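PDB 2ZUL: probable ribosomal RNA small subunit methyltransferase, which binds S-adenosylmethionine and, as a 16S rRNA methyltransferase of the RsmC type, probably transfers its methyl group to small-subunit ribosomal RNA. Local coordinates for residues K211-S216 and A363-L368; E230-R235 and A252-E257. One frame throughout, in Å; residues are numbered along the deposited sequence.

Contact 1: K211-S216 and A363-L368; sequences KVDPAS and AEYKVL. With SAM (S-adenosylmethionine), chain B.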
ATOM      1  N   LYS A 211      -5.729 -11.212  11.613  1.00 14.71           N
ATOM      2  CA  LYS A 211      -4.927 -12.307  12.148  1.00 16.24           C
ATOM      3  C   LYS A 211      -3.463 -12.159  11.773  1.00 17.93           C
ATOM      4  O   LYS A 211      -3.133 -11.524  10.774  1.00 19.62           O
ATOM      5  CB  LYS A 211      -5.439 -13.649  11.617  1.00 16.33           C
ATOM      6  CG  LYS A 211      -5.228 -13.837  10.122  1.00 21.46           C
ATOM      7  CD  LYS A 211      -5.666 -15.221   9.669  1.00 39.03           C
ATOM      8  CE  LYS A 211      -5.508 -15.382   8.165  1.00 48.81           C
ATOM      9  NZ  LYS A 211      -5.903 -16.741   7.707  1.00 57.49           N
ATOM     10  N   VAL A 212      -2.587 -12.749  12.582  1.00 16.96           N
ATOM     11  CA  VAL A 212      -1.154 -12.705  12.312  1.00 11.81           C
ATOM     12  C   VAL A 212      -0.900 -13.711  11.197  1.00 12.30           C
ATOM     13  O   VAL A 212      -1.251 -14.889  11.319  1.00 13.49           O
ATOM     14  CB  VAL A 212      -0.329 -13.115  13.554  1.00 20.33           C
ATOM     15  CG1 VAL A 212       1.161 -13.062  13.232  1.00 18.17           C
ATOM     16  CG2 VAL A 212      -0.651 -12.192  14.719  1.00 18.87           C
ATOM     17  N   ASP A 213      -0.304 -13.254  10.105  1.00 14.09           N
ATOM     18  CA  ASP A 213      -0.033 -14.145   8.988  1.00 11.91           C
ATOM     19  C   ASP A 213       0.931 -15.252   9.407  1.00 13.18           C
ATOM     20  O   ASP A 213       1.937 -14.992  10.070  1.00 15.13           O
ATOM     21  CB  ASP A 213       0.565 -13.375   7.816  1.00 15.35           C
ATOM     22  CG  ASP A 213       0.705 -14.236   6.584  1.00 21.76           C
ATOM     23  OD1 ASP A 213      -0.327 -14.504   5.934  1.00 24.02           O
ATOM     24  OD2 ASP A 213       1.840 -14.656   6.275  1.00 25.52           O
ATOM     25  N   PRO A 214       0.636 -16.502   9.022  1.00 15.16           N
ATOM     26  CA  PRO A 214       1.485 -17.650   9.362  1.00 16.03           C
ATOM     27  C   PRO A 214       2.951 -17.473   8.961  1.00 16.32           C
ATOM     28  O   PRO A 214       3.850 -17.928   9.664  1.00 13.43           O
ATOM     29  CB  PRO A 214       0.818 -18.802   8.615  1.00 17.80           C
ATOM     30  CG  PRO A 214      -0.627 -18.414   8.645  1.00 23.97           C
ATOM     31  CD  PRO A 214      -0.572 -16.942   8.302  1.00 15.16           C
ATOM     32  N   ALA A 215       3.186 -16.818   7.827  1.00 12.06           N
ATOM     33  CA  ALA A 215       4.550 -16.596   7.345  1.00 13.86           C
ATOM     34  C   ALA A 215       5.332 -15.672   8.275  1.00 15.21           C
ATOM     35  O   ALA A 215       6.515 -15.894   8.538  1.00 12.33           O
ATOM     36  CB  ALA A 215       4.518 -16.011   5.930  1.00 13.20           C
ATOM     37  N   SER A 216       4.668 -14.630   8.767  1.00 13.73           N
ATOM     38  CA  SER A 216       5.309 -13.676   9.666  1.00 14.70           C
ATOM     39  C   SER A 216       5.716 -14.372  10.954  1.00 12.91           C
ATOM     40  O   SER A 216       6.801 -14.133  11.489  1.00 14.39           O
ATOM     41  CB  SER A 216       4.352 -12.523   9.982  1.00 13.44           C
ATOM     42  OG  SER A 216       3.894 -11.909   8.792  1.00 17.56           O
ATOM     43  N   ALA A 363       8.527 -25.046   5.658  1.00 13.94           N
ATOM     44  CA  ALA A 363       7.222 -25.548   6.076  1.00 17.07           C
ATOM     45  C   ALA A 363       6.191 -24.971   5.116  1.00 14.87           C
ATOM     46  O   ALA A 363       6.402 -24.989   3.905  1.00 17.62           O
ATOM     47  CB  ALA A 363       6.930 -25.107   7.505  1.00 17.30           C
ATOM     48  N   GLU A 364       5.083 -24.460   5.650  1.00 15.97           N
ATOM     49  CA  GLU A 364       4.045 -23.868   4.808  1.00 17.71           C
ATOM     50  C   GLU A 364       4.695 -22.748   4.002  1.00 18.55           C
ATOM     51  O   GLU A 364       4.308 -22.465   2.867  1.00 16.75           O
ATOM     52  CB  GLU A 364       2.907 -23.313   5.676  1.00 23.40           C
ATOM     53  CG  GLU A 364       1.798 -22.631   4.888  1.00 34.43           C
ATOM     54  CD  GLU A 364       0.665 -22.132   5.772  1.00 32.25           C
ATOM     55  OE1 GLU A 364       0.863 -22.017   7.000  1.00 35.97           O
ATOM     56  OE2 GLU A 364      -0.423 -21.841   5.232  1.00 38.32           O
ATOM     57  N   TYR A 365       5.689 -22.119   4.616  1.00 16.39           N
ATOM     58  CA  TYR A 365       6.452 -21.038   3.998  1.00 11.43           C
ATOM     59  C   TYR A 365       7.917 -21.351   4.253  1.00 10.82           C
ATOM     60  O   TYR A 365       8.236 -22.206   5.082  1.00 14.12           O
ATOM     61  CB  TYR A 365       6.104 -19.694   4.644  1.00 14.24           C
ATOM     62  CG  TYR A 365       4.708 -19.214   4.334  1.00 15.66           C
ATOM     63  CD1 TYR A 365       4.453 -18.432   3.207  1.00 20.50           C
ATOM     64  CD2 TYR A 365       3.633 -19.565   5.150  1.00 21.71           C
ATOM     65  CE1 TYR A 365       3.163 -18.012   2.900  1.00 24.97           C
ATOM     66  CE2 TYR A 365       2.339 -19.153   4.851  1.00 21.15           C
ATOM     67  CZ  TYR A 365       2.112 -18.378   3.726  1.00 19.47           C
ATOM     68  OH  TYR A 365       0.836 -17.968   3.426  1.00 31.48           O
ATOM     69  N   LYS A 366       8.813 -20.676   3.543  1.00 12.39           N
ATOM     70  CA  LYS A 366      10.228 -20.905   3.764  1.00 10.44           C
ATOM     71  C   LYS A 366      10.857 -19.631   4.291  1.00 12.35           C
ATOM     72  O   LYS A 366      10.533 -18.533   3.838  1.00 14.05           O
ATOM     73  CB  LYS A 366      10.930 -21.343   2.470  1.00 14.65           C
ATOM     74  CG  LYS A 366      10.880 -20.339   1.324  1.00 15.88           C
ATOM     75  CD  LYS A 366      11.530 -20.928   0.075  1.00 19.49           C
ATOM     76  CE  LYS A 366      11.364 -20.018  -1.136  1.00 18.95           C
ATOM     77  NZ  LYS A 366      11.809 -20.695  -2.390  1.00 15.02           N
ATOM     78  N   VAL A 367      11.737 -19.774   5.272  1.00 11.07           N
ATOM     79  CA  VAL A 367      12.419 -18.617   5.832  1.00 11.94           C
ATOM     80  C   VAL A 367      13.861 -18.667   5.363  1.00 14.01           C
ATOM     81  O   VAL A 367      14.579 -19.622   5.668  1.00 13.76           O
ATOM     82  CB  VAL A 367      12.406 -18.625   7.372  1.00 13.78           C
ATOM     83  CG1 VAL A 367      13.195 -17.425   7.898  1.00 11.37           C
ATOM     84  CG2 VAL A 367      10.976 -18.584   7.882  1.00 13.18           C
ATOM     85  N   LEU A 368      14.272 -17.645   4.616  1.00 13.63           N
ATOM     86  CA  LEU A 368      15.635 -17.562   4.101  1.00 10.24           C
ATOM     87  C   LEU A 368      16.451 -16.584   4.936  1.00 14.99           C
ATOM     88  O   LEU A 368      15.907 -15.645   5.525  1.00 12.11           O
ATOM     89  CB  LEU A 368      15.625 -17.123   2.637  1.00 15.00           C
ATOM     90  CG  LEU A 368      14.864 -18.050   1.687  1.00 17.35           C
ATOM     91  CD1 LEU A 368      14.908 -17.485   0.280  1.00 18.00           C
ATOM     92  CD2 LEU A 368      15.477 -19.448   1.723  1.00 19.31           C
TER
HETATM   93  N   SAM B 376       5.246  -7.076   7.587  1.00 16.54           N
HETATM   94  CA  SAM B 376       3.783  -7.216   7.578  1.00 17.03           C
HETATM   95  C   SAM B 376       3.402  -8.604   8.097  1.00 24.10           C
HETATM   96  O   SAM B 376       2.199  -8.797   8.374  1.00 18.67           O
HETATM   97  OXT SAM B 376       4.322  -9.443   8.203  1.00 19.07           O
HETATM   98  CB  SAM B 376       3.251  -7.032   6.153  1.00 18.82           C
HETATM   99  CG  SAM B 376       3.436  -8.032   5.206  1.00 21.61           C
HETATM  100  SD  SAM B 376       2.828  -7.843   3.573  1.00 17.55           S
HETATM  101  CE  SAM B 376       2.977  -9.393   2.710  1.00 21.02           C
HETATM  102  C5' SAM B 376       3.914  -6.776   2.558  1.00 16.81           C
HETATM  103  C4' SAM B 376       3.899  -5.303   2.976  1.00 11.71           C
HETATM  104  O4' SAM B 376       4.717  -4.569   2.048  1.00 14.45           O
HETATM  105  C3' SAM B 376       2.487  -4.719   2.867  1.00 11.56           C
HETATM  106  O3' SAM B 376       2.193  -3.934   4.027  1.00 15.36           O
HETATM  107  C2' SAM B 376       2.594  -3.813   1.641  1.00 12.46           C
HETATM  108  O2' SAM B 376       1.700  -2.707   1.795  1.00 13.10           O
HETATM  109  C1' SAM B 376       4.029  -3.329   1.834  1.00 18.86           C
HETATM  110  N9  SAM B 376       4.549  -2.650   0.624  1.00 13.65           N
HETATM  111  C8  SAM B 376       4.127  -2.837  -0.626  1.00 15.53           C
HETATM  112  N7  SAM B 376       4.828  -2.066  -1.454  1.00 13.47           N
HETATM  113  C5  SAM B 376       5.706  -1.382  -0.727  1.00 12.69           C
HETATM  114  C6  SAM B 376       6.681  -0.439  -1.024  1.00 13.51           C
HETATM  115  N6  SAM B 376       6.870  -0.035  -2.276  1.00 11.65           N
HETATM  116  N1  SAM B 376       7.414   0.072  -0.024  1.00 12.40           N
HETATM  117  C2  SAM B 376       7.218  -0.308   1.227  1.00 14.64           C
HETATM  118  N3  SAM B 376       6.298  -1.200   1.547  1.00 11.79           N
HETATM  119  C4  SAM B 376       5.529  -1.754   0.598  1.00 14.11           C
HETATM  120  O   HOH W   1       0.264 -15.413   3.271  1.00 39.11           O
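The methyl group of Ala-215 rests on one face of the Tyr-365 ring, a CH-pi contact in which CB stands 3.5 Å from the ring centroid and only 10° off the ring normal. Pro-214 adds an oblique touch, its CB lying 4.1 Å from Tyr-365 CE2. The same Pro-214 CB also meets the extended side chain of Glu-364, whose OE1 is 3.6 Å away. No direct hydrogen bond joins 211-216 to 363-368; the polar link runs through a water, 2.9 Å from Asp-213 OD1, to which it donates, and 2.6 Å from Tyr-365 OH. Tyr-365 directs its ring at the helix start because CG stands opposite its own carbonyl carbon (chi1 -69°). With a leucine in place of Tyr-365, the Ala-215 methyl would probably lose its flat platform and the water bound to Asp-213 one of its anchors. In the fold, this joins the first turn of helix 214-227 to the hairpin between strands 358-362 and 366-371, at the edge of the Rossmann-like methyltransferase sheet with strand order 3-2-1-4-5-7-6. Behind the ring contact, Asp-213 is the N-cap of that helix: its OD2 accepts from Ala-215 N at 3.0 Å, the donor lying above the carboxylate plane and the bond well bent. One carboxylate thus holds the helix start with one oxygen and the bridging water with the other. In another crystal structure of this protein Asp-213 and Asn-341 bind guanosine, absent here; the Asn-341 side chain lies about 4 Å from that of Tyr-365. One residue beyond Ala-215, Ser-216 OG donates to the cofactor carboxylate atom OXT at 2.6 Å, and Asn-305 ND2 is a second partner of that hydroxyl.

Contact 2: E230-R235 and A252-E257; sequences EGVRGR and ARMGAE
Val-232 and Met-254 cross obliquely, and the crossing is tight: CG2 of Val-232 sits 3.5 Å from CB of Met-254, closer than carbons usually pack. With CG1 turned opposite the carbonyl carbon (chi1 -55°), CG2 falls between the backbone N and the carbonyl carbon, where it also lies 3.7 Å from Ala-256 CB. One branch of the valine is therefore shared by two residues of the facing segment, while Leu-223 and Gln-224 of helix 214-227 adjoin Val-232 and Met-254 respectively. Arg-233 behaves quite differently. Its chain bends at chi3 and sets one face of the guanidinium over Met-254 O, which lies off-centre toward the rim, with CZ 3.4 Å from that oxygen; no hydrogen bond results, but the positive charge would probably interact favourably with a carbonyl at the end of the helix. Gly-255, oblique to this group, has a positive phi, at which a beta carbon would press on the preceding carbonyl O as well as run into Arg-233 NH1. The backbones fix the register. Gly-234 N donates to Gly-255 O at 2.9 Å, and Glu-257 N reaches Arg-235 O at 2.8 Å. Between these two bonds, Ala-256 CA makes a CA-H...O contact of 3.2 Å with Val-232 O. A type II turn from Val-232 to Arg-235 shapes one side, and a Schellman motif at Gly-255 ends helix 248-253 on the other, so that strands 236-240 and 257-262 begin side by side, as in the beta-alpha-beta crossover of a Rossmann-like methyltransferase.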
ATOM      1  N   GLU A 230      16.792 -12.465  23.304  1.00 20.01           N
ATOM      2  CA  GLU A 230      17.344 -11.139  23.591  1.00 19.51           C
ATOM      3  C   GLU A 230      18.271 -10.704  22.461  1.00 20.46           C
ATOM      4  O   GLU A 230      18.902  -9.649  22.537  1.00 18.09           O
ATOM      5  CB  GLU A 230      18.144 -11.139  24.898  1.00 23.63           C
ATOM      6  CG  GLU A 230      17.341 -11.374  26.169  1.00 31.13           C
ATOM      7  CD  GLU A 230      17.030 -12.836  26.402  1.00 40.97           C
ATOM      8  OE1 GLU A 230      17.916 -13.676  26.133  1.00 26.35           O
ATOM      9  OE2 GLU A 230      15.913 -13.144  26.867  1.00 37.10           O
ATOM     10  N   GLY A 231      18.339 -11.525  21.420  1.00 17.78           N
ATOM     11  CA  GLY A 231      19.207 -11.259  20.284  1.00 15.09           C
ATOM     12  C   GLY A 231      19.076  -9.945  19.536  1.00 20.34           C
ATOM     13  O   GLY A 231      20.024  -9.533  18.865  1.00 16.86           O
ATOM     14  N   VAL A 232      17.927  -9.282  19.628  1.00 16.07           N
ATOM     15  CA  VAL A 232      17.750  -8.016  18.923  1.00 13.08           C
ATOM     16  C   VAL A 232      17.758  -6.821  19.870  1.00 10.66           C
ATOM     17  O   VAL A 232      17.599  -5.681  19.440  1.00 13.51           O
ATOM     18  CB  VAL A 232      16.426  -7.989  18.114  1.00 14.37           C
ATOM     19  CG1 VAL A 232      16.364  -9.184  17.171  1.00 12.70           C
ATOM     20  CG2 VAL A 232      15.233  -7.991  19.057  1.00 14.08           C
ATOM     21  N   ARG A 233      17.959  -7.077  21.157  1.00 14.91           N
ATOM     22  CA  ARG A 233      17.957  -5.995  22.132  1.00 13.51           C
ATOM     23  C   ARG A 233      19.023  -4.948  21.813  1.00 13.49           C
ATOM     24  O   ARG A 233      20.201  -5.274  21.659  1.00 17.15           O
ATOM     25  CB  ARG A 233      18.168  -6.553  23.543  1.00 18.96           C
ATOM     26  CG  ARG A 233      17.848  -5.555  24.655  1.00 29.03           C
ATOM     27  CD  ARG A 233      17.800  -6.243  26.014  1.00 31.33           C
ATOM     28  NE  ARG A 233      16.795  -7.304  26.058  1.00 40.92           N
ATOM     29  CZ  ARG A 233      15.482  -7.097  26.076  1.00 47.14           C
ATOM     30  NH1 ARG A 233      15.000  -5.861  26.056  1.00 43.59           N
ATOM     31  NH2 ARG A 233      14.646  -8.128  26.107  1.00 45.62           N
ATOM     32  N   GLY A 234      18.593  -3.696  21.695  1.00 12.25           N
ATOM     33  CA  GLY A 234      19.515  -2.610  21.403  1.00 15.64           C
ATOM     34  C   GLY A 234      20.053  -2.565  19.982  1.00 23.31           C
ATOM     35  O   GLY A 234      20.904  -1.732  19.663  1.00 18.39           O
ATOM     36  N   ARG A 235      19.559  -3.447  19.120  1.00 15.93           N
ATOM     37  CA  ARG A 235      20.020  -3.484  17.737  1.00 16.30           C
ATOM     38  C   ARG A 235      19.114  -2.652  16.841  1.00 12.56           C
ATOM     39  O   ARG A 235      17.925  -2.500  17.124  1.00 17.13           O
ATOM     40  CB  ARG A 235      20.053  -4.932  17.237  1.00 16.77           C
ATOM     41  CG  ARG A 235      20.764  -5.884  18.184  1.00 25.40           C
ATOM     42  CD  ARG A 235      22.153  -5.372  18.525  1.00 35.42           C
ATOM     43  NE  ARG A 235      23.126  -5.667  17.478  1.00 45.22           N
ATOM     44  CZ  ARG A 235      24.326  -5.102  17.398  1.00 46.29           C
ATOM     45  NH1 ARG A 235      24.701  -4.204  18.300  1.00 46.45           N
ATOM     46  NH2 ARG A 235      25.158  -5.447  16.425  1.00 41.45           N
ATOM     47  N   ALA A 252      10.106  -4.794  18.613  1.00 10.49           N
ATOM     48  CA  ALA A 252      10.238  -3.637  19.502  1.00 10.33           C
ATOM     49  C   ALA A 252      10.147  -4.128  20.946  1.00 13.81           C
ATOM     50  O   ALA A 252      10.902  -3.689  21.814  1.00 11.67           O
ATOM     51  CB  ALA A 252       9.128  -2.621  19.224  1.00 14.46           C
ATOM     52  N   ARG A 253       9.215  -5.043  21.194  1.00 12.90           N
ATOM     53  CA  ARG A 253       9.026  -5.607  22.525  1.00 14.78           C
ATOM     54  C   ARG A 253      10.284  -6.344  22.969  1.00 16.63           C
ATOM     55  O   ARG A 253      10.608  -6.380  24.160  1.00 15.62           O
ATOM     56  CB  ARG A 253       7.828  -6.564  22.524  1.00 16.64           C
ATOM     57  CG  ARG A 253       7.635  -7.341  23.818  1.00 25.75           C
ATOM     58  CD  ARG A 253       7.447  -6.414  25.005  1.00 33.78           C
ATOM     59  NE  ARG A 253       6.282  -5.546  24.852  1.00 44.85           N
ATOM     60  CZ  ARG A 253       5.029  -5.979  24.759  1.00 42.76           C
ATOM     61  NH1 ARG A 253       4.768  -7.281  24.799  1.00 41.23           N
ATOM     62  NH2 ARG A 253       4.035  -5.108  24.631  1.00 27.23           N
ATOM     63  N   MET A 254      10.995  -6.922  22.003  1.00 12.85           N
ATOM     64  CA  MET A 254      12.225  -7.653  22.285  1.00 13.41           C
ATOM     65  C   MET A 254      13.399  -6.707  22.536  1.00 19.73           C
ATOM     66  O   MET A 254      14.525  -7.146  22.773  1.00 16.69           O
ATOM     67  CB  MET A 254      12.539  -8.611  21.132  1.00 18.10           C
ATOM     68  CG  MET A 254      11.530  -9.748  21.005  1.00 17.68           C
ATOM     69  SD  MET A 254      11.747 -10.735  19.512  1.00 26.57           S
ATOM     70  CE  MET A 254      12.943 -11.935  20.068  1.00 28.76           C
ATOM     71  N   GLY A 255      13.128  -5.406  22.472  1.00 15.55           N
ATOM     72  CA  GLY A 255      14.159  -4.415  22.740  1.00 16.02           C
ATOM     73  C   GLY A 255      14.895  -3.806  21.562  1.00 16.39           C
ATOM     74  O   GLY A 255      15.823  -3.024  21.752  1.00 15.06           O
ATOM     75  N   ALA A 256      14.498  -4.142  20.342  1.00 11.03           N
ATOM     76  CA  ALA A 256      15.183  -3.587  19.182  1.00 11.65           C
ATOM     77  C   ALA A 256      14.759  -2.153  18.913  1.00 13.62           C
ATOM     78  O   ALA A 256      13.697  -1.710  19.355  1.00 15.37           O
ATOM     79  CB  ALA A 256      14.907  -4.444  17.949  1.00 14.61           C
ATOM     80  N   GLU A 257      15.619  -1.426  18.210  1.00 14.46           N
ATOM     81  CA  GLU A 257      15.347  -0.053  17.811  1.00 15.10           C
ATOM     82  C   GLU A 257      14.909  -0.259  16.369  1.00 14.85           C
ATOM     83  O   GLU A 257      15.729  -0.370  15.457  1.00 13.35           O
ATOM     84  CB  GLU A 257      16.620   0.785  17.909  1.00 20.43           C
ATOM     85  CG  GLU A 257      16.933   1.210  19.346  1.00 31.66           C
ATOM     86  CD  GLU A 257      18.321   1.801  19.513  1.00 41.40           C
ATOM     87  OE1 GLU A 257      18.776   2.529  18.608  1.00 43.24           O
ATOM     88  OE2 GLU A 257      18.951   1.548  20.563  1.00 45.92           O
TER

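Overall arrangement
Both contacts belong to the same methyltransferase domain and are tied to opposite ends of one helix, 214-227: contact 1 at its first turn, contact 2 in the loop that follows it. Their centres lie 21 Å apart and their nearest atoms about 10 Å, so they do not touch. Along the chain, contact 2 is nested within the long loop that contact 1 closes. Contact 1 involves the antiparallel end of the seven-stranded sheet and reaches the cofactor through Ser-216, whereas contact 2 lies at the start of the parallel strands 236-240 and 257-262. The helix thus probably links the border of the cofactor and guanosine sites to the turns leading into these strands.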